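Local atomic coordinates of beta-galactosidase (PDB entry 6Y2K), a protein that hydrolyses terminal beta-D-galactosyl residues from beta-galactosides, as a cold-active, hexameric family GH42 glycosidase of an Antarctic marine bacterium. Residues G513-A516 with S517-P520; P478-Q481 with N482-S486; D454-P457 with S458-L462. All blocks are in the same frame, centred on the assembly; numbering follows the deposited sequence. Where two conformers were deposited one is given.

Interaction 1: residues G513-A516 with S517-P520; sequences GPLA and SLLP
A short helical turn in the long loop between strands 490-493 and 521-528 brings Leu-515 against Leu-518 and Leu-519. Residues 514-516 wind as a helix would, yet no regular helix follows from them. One carbonyl does most of the closing: Leu-515 O accepts the N-H of Leu-519 at 2.8 Å, nearly in line with the carbonyl, and also a weak, strongly bent bond (127° at the hydrogen) from Leu-518 N at 2.9 Å. Two donors thus share one oxygen at the point where the chain leaves the turn for the strand. Just beyond, Pro-520 has no N-H to offer, and its CA-H approaches Ala-516 O instead, with CA 3.2 Å from that oxygen.

On the apolar side, Leu-515 and Leu-519 run side by side and point the same way, CD2 of Leu-515 lying 3.8 Å from CD1 of Leu-519. Leu-515 has CG trans to its own nitrogen (chi1 -164°), which carries its methyls forward to Leu-519, although CB itself points away from 517-520. The other flank is wet. One water donates to Gly-513 O and accepts from Ser-517 N, 3.3 Å away; a second joins Pro-514 O to Ser-517 OG, 2.9 Å from that hydroxyl.

Leu-515 packs on Gln-481 and Leu-484 of helix 478-486 and on Ala-493 and Tyr-578 of strands 490-493 and 576-579. Leu-518 reaches Leu-491 and His-576, so the turn sits beside the helix and against two neighbouring strands of the mixed sheet.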
ATOM      1  N   GLY A 513     -15.172 -10.116  42.312  1.00 17.34           N
ATOM      2  CA  GLY A 513     -16.203 -10.834  43.058  1.00 17.54           C
ATOM      3  C   GLY A 513     -15.640 -11.778  44.112  1.00 17.95           C
ATOM      4  O   GLY A 513     -14.830 -11.356  44.925  1.00 17.68           O
ATOM      5  N   PRO A 514     -16.031 -13.072  44.081  1.00 18.78           N
ATOM      6  CA  PRO A 514     -15.491 -14.030  45.068  1.00 19.45           C
ATOM      7  C   PRO A 514     -13.977 -14.211  45.020  1.00 19.81           C
ATOM      8  O   PRO A 514     -13.387 -14.579  46.032  1.00 19.90           O
ATOM      9  CB  PRO A 514     -16.185 -15.349  44.704  1.00 19.09           C
ATOM     10  CG  PRO A 514     -17.399 -14.948  43.960  1.00 19.24           C
ATOM     11  CD  PRO A 514     -17.020 -13.716  43.201  1.00 18.92           C
ATOM     12  N   LEU A 515     -13.360 -13.961  43.861  1.00 19.68           N
ATOM     13  CA  LEU A 515     -11.906 -14.096  43.701  1.00 19.71           C
ATOM     14  C   LEU A 515     -11.106 -13.032  44.467  1.00 19.24           C
ATOM     15  O   LEU A 515      -9.925 -13.231  44.717  1.00 18.50           O
ATOM     16  CB  LEU A 515     -11.527 -14.029  42.207  1.00 20.42           C
ATOM     17  CG  LEU A 515     -10.131 -14.514  41.797  1.00 20.93           C
ATOM     18  CD1 LEU A 515     -10.083 -16.034  41.731  1.00 21.16           C
ATOM     19  CD2 LEU A 515      -9.717 -13.926  40.457  1.00 21.73           C
ATOM     20  N   ALA A 516     -11.730 -11.910  44.818  1.00 19.53           N
ATOM     21  CA  ALA A 516     -11.033 -10.807  45.482  1.00 21.21           C
ATOM     22  C   ALA A 516     -10.352 -11.171  46.808  1.00 22.78           C
ATOM     23  O   ALA A 516      -9.349 -10.556  47.156  1.00 23.86           O
ATOM     24  CB  ALA A 516     -11.968  -9.619  45.691  1.00 21.55           C
ATOM     25  N   SER A 517     -10.883 -12.141  47.547  1.00 23.82           N
ATOM     26  CA  SER A 517     -10.212 -12.619  48.765  1.00 25.46           C
ATOM     27  C   SER A 517      -8.871 -13.292  48.445  1.00 25.22           C
ATOM     28  O   SER A 517      -7.923 -13.152  49.205  1.00 27.11           O
ATOM     29  CB  SER A 517     -11.117 -13.565  49.575  1.00 27.08           C
ATOM     30  OG  SER A 517     -11.480 -14.713  48.820  1.00 29.89           O
ATOM     31  N   LEU A 518      -8.792 -13.988  47.310  1.00 24.05           N
ATOM     32  CA  LEU A 518      -7.557 -14.652  46.858  1.00 23.33           C
ATOM     33  C   LEU A 518      -6.606 -13.677  46.142  1.00 22.38           C
ATOM     34  O   LEU A 518      -5.379 -13.756  46.281  1.00 21.81           O
ATOM     35  CB  LEU A 518      -7.906 -15.788  45.883  1.00 23.90           C
ATOM     36  CG  LEU A 518      -7.406 -17.219  46.102  1.00 25.19           C
ATOM     37  CD1 LEU A 518      -7.391 -17.949  44.766  1.00 25.22           C
ATOM     38  CD2 LEU A 518      -6.054 -17.321  46.801  1.00 25.56           C
ATOM     39  N   LEU A 519      -7.191 -12.801  45.326  1.00 21.06           N
ATOM     40  CA  LEU A 519      -6.454 -11.855  44.497  1.00 20.07           C
ATOM     41  C   LEU A 519      -7.022 -10.463  44.749  1.00 19.73           C
ATOM     42  O   LEU A 519      -7.965 -10.051  44.074  1.00 19.74           O
ATOM     43  CB  LEU A 519      -6.587 -12.255  43.022  1.00 19.98           C
ATOM     44  CG  LEU A 519      -5.594 -13.331  42.583  1.00 19.62           C
ATOM     45  CD1 LEU A 519      -6.079 -14.127  41.377  1.00 19.64           C
ATOM     46  CD2 LEU A 519      -4.253 -12.682  42.286  1.00 20.02           C
ATOM     47  N   PRO A 520      -6.487  -9.746  45.763  1.00 19.47           N
ATOM     48  CA  PRO A 520      -7.100  -8.465  46.132  1.00 19.22           C
ATOM     49  C   PRO A 520      -6.893  -7.346  45.096  1.00 19.05           C
ATOM     50  O   PRO A 520      -5.821  -6.743  45.009  1.00 18.68           O
ATOM     51  CB  PRO A 520      -6.454  -8.129  47.482  1.00 19.31           C
ATOM     52  CG  PRO A 520      -5.174  -8.896  47.506  1.00 19.79           C
ATOM     53  CD  PRO A 520      -5.423 -10.143  46.706  1.00 19.41           C
TER
HETATM   54  O   HOH W   1     -14.131 -11.983  47.564  1.00 30.76           O
HETATM   55  O   HOH W   2     -14.317 -15.033  48.342  1.00 24.29           O

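Interaction 2: residues P478-Q481 with N482-S486; sequences PELQ and NRLNS
Gln-481 and Asn-485, one helical turn apart, meet with their side chains at about a right angle and their amide planes 56° apart. Gln-481 NE2 donates to Asn-485 OD1 at 3.1 Å. The acceptor lies in the plane of the glutamine amide, whereas the donor stands above the plane of the asparagine carbonyl, 46° out of it and off the lone pairs. Gln-481 reaches this position by setting CG trans to its nitrogen (chi1 -168°) and then bending at chi2, which carries the amide on towards the next turn, to Asn-485. Its OE1 meanwhile faces CD1 of Leu-484 at 4.0 Å.

Leu-484 also meets Leu-480, the two passing at a slant with CD1 of Leu-480 4.0 Å from CG of Leu-484. Arg-483 crosses Leu-480 at about a right angle. Its chain, bent at chi3, turns back over the preceding turn and lays one guanidinium face over Glu-479 O and Leu-480 CA, each offset toward the rim of the group. NH1 of Arg-483 lies 3.5 Å from Leu-480 CA, and NH2 is as close to Glu-479 O without bonding it. NH1 has its polar partner in the loop after strand 453-456, where it bonds Ser-458 O; this probably fixes the rotation of the group.

Regular i to i+4 backbone bonds carry the turns, as from Leu-484 N to Leu-480 O (2.9 Å). Near the N-terminal end, a water donates to Pro-478 O at 2.7 Å and weakly to Asn-482 OD1.

Helix 478-486 is the crossover of the beta-alpha-beta unit that joins parallel strands 467-470 and 490-493. Its Gln-481 and Asn-485 face Pro-514 and Leu-518 in the loop before strand 521-528.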
ATOM      1  N   PRO A 478     -19.719 -20.475  44.800  1.00 24.34           N
ATOM      2  CA  PRO A 478     -19.011 -20.580  46.087  1.00 24.68           C
ATOM      3  C   PRO A 478     -18.157 -21.848  46.206  1.00 24.62           C
ATOM      4  O   PRO A 478     -17.118 -21.834  46.870  1.00 25.39           O
ATOM      5  CB  PRO A 478     -20.155 -20.590  47.112  1.00 25.22           C
ATOM      6  CG  PRO A 478     -21.261 -19.853  46.430  1.00 25.22           C
ATOM      7  CD  PRO A 478     -21.164 -20.256  44.988  1.00 24.81           C
ATOM      8  N   GLU A 479     -18.586 -22.912  45.531  1.00 25.04           N
ATOM      9  CA  GLU A 479     -17.871 -24.180  45.585  0.50 25.22           C
ATOM     10  C   GLU A 479     -16.581 -24.110  44.753  1.00 25.00           C
ATOM     11  O   GLU A 479     -15.538 -24.642  45.174  1.00 24.10           O
ATOM     12  CB  GLU A 479     -18.779 -25.343  45.161  0.50 26.08           C
ATOM     13  CG  GLU A 479     -19.853 -25.698  46.195  0.50 26.46           C
ATOM     14  CD  GLU A 479     -21.056 -24.760  46.186  0.50 26.68           C
ATOM     15  OE1 GLU A 479     -21.097 -23.833  45.346  0.50 26.91           O
ATOM     16  OE2 GLU A 479     -21.961 -24.944  47.025  0.50 27.01           O
ATOM     17  N   LEU A 480     -16.634 -23.449  43.589  1.00 23.83           N
ATOM     18  CA  LEU A 480     -15.417 -23.209  42.815  1.00 22.54           C
ATOM     19  C   LEU A 480     -14.440 -22.340  43.604  1.00 21.50           C
ATOM     20  O   LEU A 480     -13.253 -22.642  43.640  1.00 21.27           O
ATOM     21  CB  LEU A 480     -15.705 -22.578  41.446  1.00 22.49           C
ATOM     22  CG  LEU A 480     -14.454 -22.189  40.631  1.00 22.03           C
ATOM     23  CD1 LEU A 480     -13.518 -23.380  40.444  1.00 21.60           C
ATOM     24  CD2 LEU A 480     -14.846 -21.598  39.289  1.00 22.34           C
ATOM     25  N   GLN A 481     -14.921 -21.284  44.253  1.00 21.13           N
ATOM     26  CA  GLN A 481     -14.011 -20.433  45.032  1.00 22.00           C
ATOM     27  C   GLN A 481     -13.285 -21.213  46.143  1.00 22.79           C
ATOM     28  O   GLN A 481     -12.094 -20.988  46.373  1.00 21.72           O
ATOM     29  CB  GLN A 481     -14.713 -19.195  45.604  1.00 21.80           C
ATOM     30  CG  GLN A 481     -13.752 -18.148  46.173  1.00 21.73           C
ATOM     31  CD  GLN A 481     -12.717 -17.663  45.161  1.00 21.75           C
ATOM     32  OE1 GLN A 481     -13.058 -17.326  44.022  1.00 20.36           O
ATOM     33  NE2 GLN A 481     -11.449 -17.628  45.575  1.00 21.57           N
ATOM     34  N   ASN A 482     -13.991 -22.138  46.799  1.00 24.82           N
ATOM     35  CA  ASN A 482     -13.367 -23.027  47.800  1.00 26.02           C
ATOM     36  C   ASN A 482     -12.257 -23.883  47.191  1.00 25.29           C
ATOM     37  O   ASN A 482     -11.176 -23.997  47.773  1.00 24.45           O
ATOM     38  CB  ASN A 482     -14.402 -23.946  48.461  1.00 28.00           C
ATOM     39  CG  ASN A 482     -15.350 -23.203  49.379  1.00 30.01           C
ATOM     40  OD1 ASN A 482     -14.990 -22.196  49.996  1.00 31.50           O
ATOM     41  ND2 ASN A 482     -16.581 -23.707  49.481  1.00 31.46           N
ATOM     42  N   ARG A 483     -12.524 -24.472  46.026  1.00 24.99           N
ATOM     43  CA  ARG A 483     -11.508 -25.241  45.302  1.00 25.83           C
ATOM     44  C   ARG A 483     -10.301 -24.374  44.906  1.00 24.80           C
ATOM     45  O   ARG A 483      -9.165 -24.823  45.008  1.00 23.96           O
ATOM     46  CB  ARG A 483     -12.099 -25.935  44.069  1.00 27.03           C
ATOM     47  CG  ARG A 483     -13.021 -27.112  44.395  1.00 28.89           C
ATOM     48  CD  ARG A 483     -13.386 -27.922  43.156  1.00 29.86           C
ATOM     49  NE  ARG A 483     -14.251 -27.169  42.244  1.00 31.53           N
ATOM     50  CZ  ARG A 483     -15.571 -27.001  42.379  1.00 33.79           C
ATOM     51  NH1 ARG A 483     -16.244 -26.289  41.473  1.00 33.24           N
ATOM     52  NH2 ARG A 483     -16.238 -27.526  43.411  1.00 35.16           N
ATOM     53  N   LEU A 484     -10.549 -23.134  44.481  1.00 24.31           N
ATOM     54  CA  LEU A 484      -9.457 -22.204  44.161  1.00 23.47           C
ATOM     55  C   LEU A 484      -8.648 -21.830  45.396  1.00 23.55           C
ATOM     56  O   LEU A 484      -7.418 -21.778  45.325  1.00 23.03           O
ATOM     57  CB  LEU A 484      -9.968 -20.939  43.464  1.00 22.61           C
ATOM     58  CG  LEU A 484     -10.615 -21.139  42.082  1.00 22.38           C
ATOM     59  CD1 LEU A 484     -11.148 -19.810  41.565  1.00 22.23           C
ATOM     60  CD2 LEU A 484      -9.645 -21.750  41.089  1.00 22.29           C
ATOM     61  N   ASN A 485      -9.330 -21.601  46.521  1.00 24.10           N
ATOM     62  CA  ASN A 485      -8.654 -21.259  47.786  1.00 25.24           C
ATOM     63  C   ASN A 485      -7.665 -22.337  48.252  1.00 25.82           C
ATOM     64  O   ASN A 485      -6.605 -22.011  48.780  1.00 26.40           O
ATOM     65  CB  ASN A 485      -9.679 -20.984  48.902  1.00 25.65           C
ATOM     66  CG  ASN A 485     -10.446 -19.682  48.699  1.00 26.15           C
ATOM     67  OD1 ASN A 485      -9.985 -18.762  48.013  1.00 26.85           O
ATOM     68  ND2 ASN A 485     -11.628 -19.598  49.307  1.00 25.84           N
ATOM     69  N   SER A 486      -8.001 -23.607  48.038  1.00 26.24           N
ATOM     70  CA  SER A 486      -7.141 -24.715  48.466  1.00 26.56           C
ATOM     71  C   SER A 486      -6.194 -25.236  47.371  1.00 25.36           C
ATOM     72  O   SER A 486      -5.298 -26.023  47.671  1.00 24.09           O
ATOM     73  CB  SER A 486      -7.999 -25.859  49.007  1.00 28.10           C
ATOM     74  OG  SER A 486      -8.796 -26.419  47.978  1.00 31.25           O
TER
HETATM   75  O   HOH W   3     -16.928 -19.793  48.663  1.00 36.55           O

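Interaction 3: residues D454-P457 with S458-L462; sequences DIVP and SNAPL
Ala-460 turns its methyl back on the end of the strand, with CB 3.8 Å from Val-456 CB and 3.9 Å from Pro-457 CD. The same residue closes the backbone: Ala-460 N donates to Pro-457 O at 3.2 Å. At the hydrogen this bond is fairly straight (158°), but the donor stands well above the carbonyl plane, 61° out of it. Asn-459 slants in beside the CB-CG side of the proline ring, its OD1 3.3 Å from Pro-457 CG. With chi1 at 66°, its CG lies between its own N and carbonyl carbon, and this brings OD1 back to that side although CB sets out away from 454-457.

The backbone bond closes a type I beta turn from Pro-457 to Ala-460, placed where strand 453-456 ends and the chain swings toward strand 467-470. The strand lies at the margin of the parallel part of the mixed sheet, outermost within this chain, and pairs through Asp-454 and Val-456 with strand 412-415.

In the next shell, Ser-458 OG bonds Asp-417 OD1, which holds the first corner residue of the turn from outside. Val-456 also rests on Tyr-465, in the loop that follows the turn, while the preceding strand residue, Ile-455, packs on helix 294-305.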
ATOM      1  N   ASP A 454      -5.147 -30.071  29.295  1.00 16.49           N
ATOM      2  CA  ASP A 454      -6.528 -30.498  29.558  1.00 17.19           C
ATOM      3  C   ASP A 454      -7.407 -29.267  29.542  1.00 17.16           C
ATOM      4  O   ASP A 454      -7.011 -28.205  30.031  1.00 17.64           O
ATOM      5  CB  ASP A 454      -6.680 -31.140  30.945  1.00 17.57           C
ATOM      6  CG  ASP A 454      -6.294 -32.602  30.974  1.00 18.00           C
ATOM      7  OD1 ASP A 454      -5.647 -33.090  30.028  1.00 18.34           O
ATOM      8  OD2 ASP A 454      -6.667 -33.268  31.955  1.00 18.98           O
ATOM      9  N   ILE A 455      -8.600 -29.411  28.981  1.00 17.00           N
ATOM     10  CA  ILE A 455      -9.650 -28.410  29.125  1.00 16.88           C
ATOM     11  C   ILE A 455     -10.686 -29.024  30.055  1.00 17.09           C
ATOM     12  O   ILE A 455     -11.139 -30.146  29.828  1.00 17.06           O
ATOM     13  CB  ILE A 455     -10.250 -27.996  27.767  1.00 16.58           C
ATOM     14  CG1 ILE A 455      -9.164 -27.295  26.932  1.00 16.96           C
ATOM     15  CG2 ILE A 455     -11.470 -27.101  27.968  1.00 16.54           C
ATOM     16  CD1 ILE A 455      -9.604 -26.851  25.542  1.00 17.22           C
ATOM     17  N   VAL A 456     -11.048 -28.282  31.098  1.00 17.05           N
ATOM     18  CA  VAL A 456     -11.835 -28.822  32.200  1.00 17.72           C
ATOM     19  C   VAL A 456     -13.069 -27.974  32.512  1.00 18.24           C
ATOM     20  O   VAL A 456     -13.064 -26.756  32.290  1.00 18.44           O
ATOM     21  CB  VAL A 456     -10.978 -28.978  33.485  1.00 17.49           C
ATOM     22  CG1 VAL A 456      -9.758 -29.837  33.203  1.00 17.46           C
ATOM     23  CG2 VAL A 456     -10.558 -27.631  34.060  1.00 17.58           C
ATOM     24  N   PRO A 457     -14.129 -28.613  33.048  1.00 19.02           N
ATOM     25  CA  PRO A 457     -15.285 -27.854  33.513  1.00 19.42           C
ATOM     26  C   PRO A 457     -14.992 -27.196  34.845  1.00 20.57           C
ATOM     27  O   PRO A 457     -13.990 -27.525  35.494  1.00 19.78           O
ATOM     28  CB  PRO A 457     -16.352 -28.930  33.682  1.00 19.13           C
ATOM     29  CG  PRO A 457     -15.588 -30.158  34.032  1.00 19.05           C
ATOM     30  CD  PRO A 457     -14.329 -30.069  33.219  1.00 19.17           C
ATOM     31  N   SER A 458     -15.876 -26.297  35.266  1.00 22.97           N
ATOM     32  CA  SER A 458     -15.672 -25.559  36.509  1.00 24.50           C
ATOM     33  C   SER A 458     -15.815 -26.408  37.777  1.00 25.93           C
ATOM     34  O   SER A 458     -15.278 -26.036  38.823  1.00 25.55           O
ATOM     35  CB  SER A 458     -16.566 -24.323  36.572  1.00 25.89           C
ATOM     36  OG  SER A 458     -17.922 -24.673  36.449  1.00 29.07           O
ATOM     37  N   ASN A 459     -16.492 -27.553  37.682  1.00 27.23           N
ATOM     38  CA  ASN A 459     -16.576 -28.495  38.812  1.00 28.70           C
ATOM     39  C   ASN A 459     -15.479 -29.575  38.837  1.00 29.26           C
ATOM     40  O   ASN A 459     -15.550 -30.505  39.641  1.00 30.54           O
ATOM     41  CB  ASN A 459     -17.965 -29.140  38.858  1.00 29.41           C
ATOM     42  CG  ASN A 459     -18.246 -30.045  37.667  1.00 31.16           C
ATOM     43  OD1 ASN A 459     -17.450 -30.155  36.727  1.00 29.62           O
ATOM     44  ND2 ASN A 459     -19.399 -30.698  37.702  1.00 32.78           N
ATOM     45  N   ALA A 460     -14.471 -29.469  37.971  1.00 28.71           N
ATOM     46  CA  ALA A 460     -13.423 -30.487  37.906  1.00 28.92           C
ATOM     47  C   ALA A 460     -12.522 -30.441  39.146  1.00 28.90           C
ATOM     48  O   ALA A 460     -12.236 -29.351  39.665  1.00 28.07           O
ATOM     49  CB  ALA A 460     -12.582 -30.305  36.650  1.00 29.43           C
ATOM     50  N   PRO A 461     -12.079 -31.619  39.634  1.00 30.05           N
ATOM     51  CA  PRO A 461     -11.011 -31.598  40.640  1.00 30.03           C
ATOM     52  C   PRO A 461      -9.706 -31.071  40.026  1.00 28.74           C
ATOM     53  O   PRO A 461      -9.399 -31.380  38.878  1.00 28.66           O
ATOM     54  CB  PRO A 461     -10.881 -33.065  41.087  1.00 30.68           C
ATOM     55  CG  PRO A 461     -11.585 -33.877  40.061  1.00 31.45           C
ATOM     56  CD  PRO A 461     -12.564 -32.984  39.350  1.00 31.31           C
ATOM     57  N   LEU A 462      -8.978 -30.274  40.797  1.00 27.79           N
ATOM     58  CA  LEU A 462      -7.848 -29.494  40.301  1.00 27.41           C
ATOM     59  C   LEU A 462      -6.469 -30.022  40.716  1.00 28.70           C
ATOM     60  O   LEU A 462      -5.457 -29.564  40.180  1.00 28.35           O
ATOM     61  CB  LEU A 462      -7.996 -28.055  40.784  1.00 26.74           C
ATOM     62  CG  LEU A 462      -9.314 -27.346  40.467  1.00 26.50           C
ATOM     63  CD1 LEU A 462      -9.326 -25.968  41.119  1.00 26.85           C
ATOM     64  CD2 LEU A 462      -9.536 -27.239  38.968  1.00 26.94           C
TER

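In the fold
All three contacts fall within the trimerisation-domain family region, on or beside its mixed sheet. Interactions 1 and 2 are partly buried and meet directly by packing, the loop turn lying against the glutamine and asparagine side of the helix. Interaction 3 is a surface contact, joined to interaction 2 by a probable hydrogen bond between the helix arginine and the backbone of the turn. Helix 478-486 therefore stands between the two loops, whose own nearest atoms are about 9 Å apart. Interaction 1 combines leucine packing with watered carbonyls, interaction 2 adds amide and guanidinium groups to regular helix bonds, and interaction 3 relies on proline, alanine and one turn bond.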